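Local coordinates for chromosomal replication initiator protein DnaA (Aquifex aeolicus, PDB 1L8Q), which binds ATP and the chromosomal origin of replication, oriC, to initiate and regulate DNA replication in bacteria, at residues I174-L179 / L184-E189. Sequence-based numbering, arbitrary orientation.
With ADP (adenosine-5'-diphosphate), chain C.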
loop_
_atom_site.group_PDB
_atom_site.type_symbol
_atom_site.label_atom_id
_atom_site.label_comp_id
_atom_site.label_asym_id
_atom_site.label_seq_id
_atom_site.Cartn_x
_atom_site.Cartn_y
_atom_site.Cartn_z
ATOM N N ILE A 174 -12.364 -10.525 -6.596
ATOM C CA ILE A 174 -11.745 -10.857 -5.328
ATOM C C ILE A 174 -12.804 -10.800 -4.211
ATOM O O ILE A 174 -12.989 -11.752 -3.438
ATOM C CB ILE A 174 -10.559 -9.938 -5.046
ATOM C CG1 ILE A 174 -9.399 -10.298 -5.974
ATOM C CG2 ILE A 174 -10.121 -10.073 -3.608
ATOM C CD1 ILE A 174 -8.164 -9.404 -5.812
ATOM N N ILE A 175 -13.534 -9.705 -4.165
ATOM C CA ILE A 175 -14.568 -9.552 -3.165
ATOM C C ILE A 175 -15.486 -10.771 -3.118
ATOM O O ILE A 175 -15.847 -11.246 -2.044
ATOM C CB ILE A 175 -15.353 -8.264 -3.417
ATOM C CG1 ILE A 175 -14.543 -7.054 -2.924
ATOM C CG2 ILE A 175 -16.680 -8.317 -2.743
ATOM C CD1 ILE A 175 -15.045 -5.715 -3.464
ATOM N N LYS A 176 -15.869 -11.286 -4.277
ATOM C CA LYS A 176 -16.690 -12.480 -4.306
ATOM C C LYS A 176 -15.946 -13.630 -3.673
ATOM O O LYS A 176 -16.517 -14.360 -2.880
ATOM C CB LYS A 176 -17.056 -12.868 -5.718
ATOM C CG LYS A 176 -18.238 -12.127 -6.329
ATOM C CD LYS A 176 -18.133 -12.256 -7.843
ATOM C CE LYS A 176 -19.413 -11.936 -8.550
ATOM N NZ LYS A 176 -19.310 -12.305 -10.000
ATOM N N GLU A 177 -14.676 -13.810 -4.020
ATOM C CA GLU A 177 -13.923 -14.921 -3.430
ATOM C C GLU A 177 -13.888 -14.782 -1.913
ATOM O O GLU A 177 -14.164 -15.730 -1.205
ATOM C CB GLU A 177 -12.509 -15.094 -4.053
ATOM C CG GLU A 177 -12.433 -16.195 -5.133
ATOM C CD GLU A 177 -11.173 -16.132 -6.035
ATOM O OE1 GLU A 177 -10.046 -15.842 -5.525
ATOM O OE2 GLU A 177 -11.305 -16.400 -7.267
ATOM N N LYS A 178 -13.617 -13.574 -1.431
ATOM C CA LYS A 178 -13.499 -13.304 0.003
ATOM C C LYS A 178 -14.789 -13.593 0.756
ATOM O O LYS A 178 -14.781 -14.193 1.837
ATOM C CB LYS A 178 -13.064 -11.858 0.239
ATOM C CG LYS A 178 -11.603 -11.609 -0.072
ATOM C CD LYS A 178 -10.739 -12.607 0.655
ATOM C CE LYS A 178 -9.295 -12.501 0.243
ATOM N NZ LYS A 178 -8.437 -13.194 1.224
ATOM N N LEU A 179 -15.906 -13.167 0.191
ATOM C CA LEU A 179 -17.184 -13.438 0.811
ATOM C C LEU A 179 -17.435 -14.955 0.972
ATOM O O LEU A 179 -17.963 -15.381 1.989
ATOM C CB LEU A 179 -18.316 -12.738 0.060
ATOM C CG LEU A 179 -18.375 -11.211 0.271
ATOM C CD1 LEU A 179 -19.401 -10.581 -0.656
ATOM C CD2 LEU A 179 -18.653 -10.817 1.736
ATOM N N LEU A 184 -19.926 -15.477 3.855
ATOM C CA LEU A 184 -20.968 -14.488 3.763
ATOM C C LEU A 184 -21.662 -14.725 2.454
ATOM O O LEU A 184 -21.246 -15.563 1.664
ATOM C CB LEU A 184 -20.431 -13.077 3.890
ATOM C CG LEU A 184 -19.959 -12.768 5.315
ATOM C CD1 LEU A 184 -19.406 -11.366 5.422
ATOM C CD2 LEU A 184 -21.080 -12.977 6.298
ATOM N N GLU A 185 -22.750 -14.024 2.233
ATOM C CA GLU A 185 -23.555 -14.269 1.068
ATOM C C GLU A 185 -23.209 -13.287 -0.023
ATOM O O GLU A 185 -22.965 -12.112 0.255
ATOM C CB GLU A 185 -25.016 -14.116 1.438
ATOM C CG GLU A 185 -25.906 -15.181 0.856
ATOM C CD GLU A 185 -27.347 -15.016 1.286
ATOM O OE1 GLU A 185 -27.621 -15.203 2.500
ATOM O OE2 GLU A 185 -28.204 -14.698 0.414
ATOM N N LEU A 186 -23.196 -13.763 -1.265
ATOM C CA LEU A 186 -22.910 -12.898 -2.399
ATOM C C LEU A 186 -24.133 -12.059 -2.714
ATOM O O LEU A 186 -24.787 -12.237 -3.733
ATOM C CB LEU A 186 -22.441 -13.707 -3.616
ATOM C CG LEU A 186 -20.939 -14.008 -3.569
ATOM C CD1 LEU A 186 -20.577 -14.655 -2.258
ATOM C CD2 LEU A 186 -20.540 -14.888 -4.702
ATOM N N ARG A 187 -24.422 -11.129 -1.821
ATOM C CA ARG A 187 -25.587 -10.288 -1.934
ATOM C C ARG A 187 -25.188 -8.950 -2.527
ATOM O O ARG A 187 -24.198 -8.343 -2.112
ATOM C CB ARG A 187 -26.199 -10.100 -0.556
ATOM C CG ARG A 187 -27.668 -9.930 -0.563
ATOM C CD ARG A 187 -28.373 -10.739 0.484
ATOM N NE ARG A 187 -29.794 -10.954 0.182
ATOM C CZ ARG A 187 -30.376 -10.723 -0.999
ATOM N NH1 ARG A 187 -29.675 -10.252 -2.026
ATOM N NH2 ARG A 187 -31.669 -10.953 -1.152
ATOM N N LYS A 188 -25.959 -8.483 -3.501
ATOM C CA LYS A 188 -25.613 -7.253 -4.202
ATOM C C LYS A 188 -25.146 -6.117 -3.271
ATOM O O LYS A 188 -24.081 -5.548 -3.483
ATOM C CB LYS A 188 -26.764 -6.784 -5.106
ATOM C CG LYS A 188 -26.311 -5.823 -6.226
ATOM C CD LYS A 188 -27.492 -5.316 -7.093
ATOM C CE LYS A 188 -27.001 -4.492 -8.293
ATOM N NZ LYS A 188 -26.036 -3.411 -7.907
ATOM N N GLU A 189 -25.929 -5.813 -2.234
ATOM C CA GLU A 189 -25.606 -4.689 -1.350
ATOM C C GLU A 189 -24.247 -4.820 -0.681
ATOM O O GLU A 189 -23.537 -3.833 -0.513
ATOM C CB GLU A 189 -26.667 -4.507 -0.271
ATOM C CG GLU A 189 -28.080 -4.573 -0.769
ATOM C CD GLU A 189 -28.688 -5.944 -0.569
ATOM O OE1 GLU A 189 -28.708 -6.428 0.601
ATOM O OE2 GLU A 189 -29.149 -6.536 -1.575
HETATM P PB ADP C . 1.401 -5.935 -2.552
HETATM O O1B ADP C . 2.564 -6.927 -2.398
HETATM O O2B ADP C . 1.366 -5.221 -3.872
HETATM O O3B ADP C . 1.208 -5.050 -1.361
HETATM P PA ADP C . 0.169 -8.357 -2.191
HETATM O O1A ADP C . 0.844 -9.195 -3.262
HETATM O O2A ADP C . 0.871 -8.436 -0.846
HETATM O O3A ADP C . 0.097 -6.825 -2.619
HETATM O "O5'" ADP C . -1.366 -8.764 -2.079
HETATM C "C5'" ADP C . -2.196 -8.186 -1.089
HETATM C "C4'" ADP C . -3.322 -9.167 -0.874
HETATM O "O4'" ADP C . -4.264 -9.090 -1.963
HETATM C "C3'" ADP C . -2.770 -10.575 -0.896
HETATM O "O3'" ADP C . -3.593 -11.316 -0.006
HETATM C "C2'" ADP C . -3.007 -11.013 -2.324
HETATM O "O2'" ADP C . -3.097 -12.412 -2.539
HETATM C "C1'" ADP C . -4.299 -10.328 -2.678
HETATM N N9 ADP C . -4.276 -10.089 -4.127
HETATM C C8 ADP C . -3.595 -9.112 -4.770
HETATM N N7 ADP C . -3.807 -9.201 -6.118
HETATM C C5 ADP C . -4.608 -10.250 -6.335
HETATM C C6 ADP C . -5.211 -10.896 -7.510
HETATM N N6 ADP C . -4.993 -10.433 -8.751
HETATM N N1 ADP C . -5.989 -11.966 -7.309
HETATM C C2 ADP C . -6.233 -12.449 -6.074
HETATM N N3 ADP C . -5.713 -11.899 -4.961
HETATM C C4 ADP C . -4.914 -10.830 -5.030
#
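Leu179, in the last turns of helix 168-181, meets the returning chain 184-189 with CB and both methyls of its side chain. Leu179 CB touches Leu186 CD1 at 3.8 Å. From there CG is turned opposite the carbonyl carbon (chi1 -73°), which lays the two methyls alongside 184-189, where they reach Glu185 and Leu184. Leu179 CD1 lies 4.0 Å from Glu185 O, a van der Waals contact. Leu179 CD2 lies 3.6 Å from Leu184 CB and 3.8 Å from Leu184 CD1, the two leucine side chains meeting at a slant. The backbone of the same pair closes the turn: Leu184 N donates to Leu179 O over 2.7 Å in a nearly straight bond. Leu186, at the centre of an inverse gamma turn whose Arg187 N to Glu185 O bond is weak, sends its second methyl, CD2, to CG of Lys176 at 3.9 Å. These two side chains cross at about a right angle, and the extended lysine then carries its amino end away from 184-189. Arg187 takes the N-cap position of helix 188-197, whose Ile191 and Leu194 also pack on Leu179, while Leu184 reaches Ile211 of helix 201-214. At the other end of 174-179, Ile174 faces the nucleotide: Ile174 CD1 lies 3.6 Å from N3 of ADP, against the adenine, and the same side chain also touches Ile14. Helix 168-181 thus joins the adenine pocket to the connection between helices 168-181 and 188-197, near the surface, within the helical part of the AAA+ region that follows the parallel sheet, the lid subdomain typical of AAA+ ATPases.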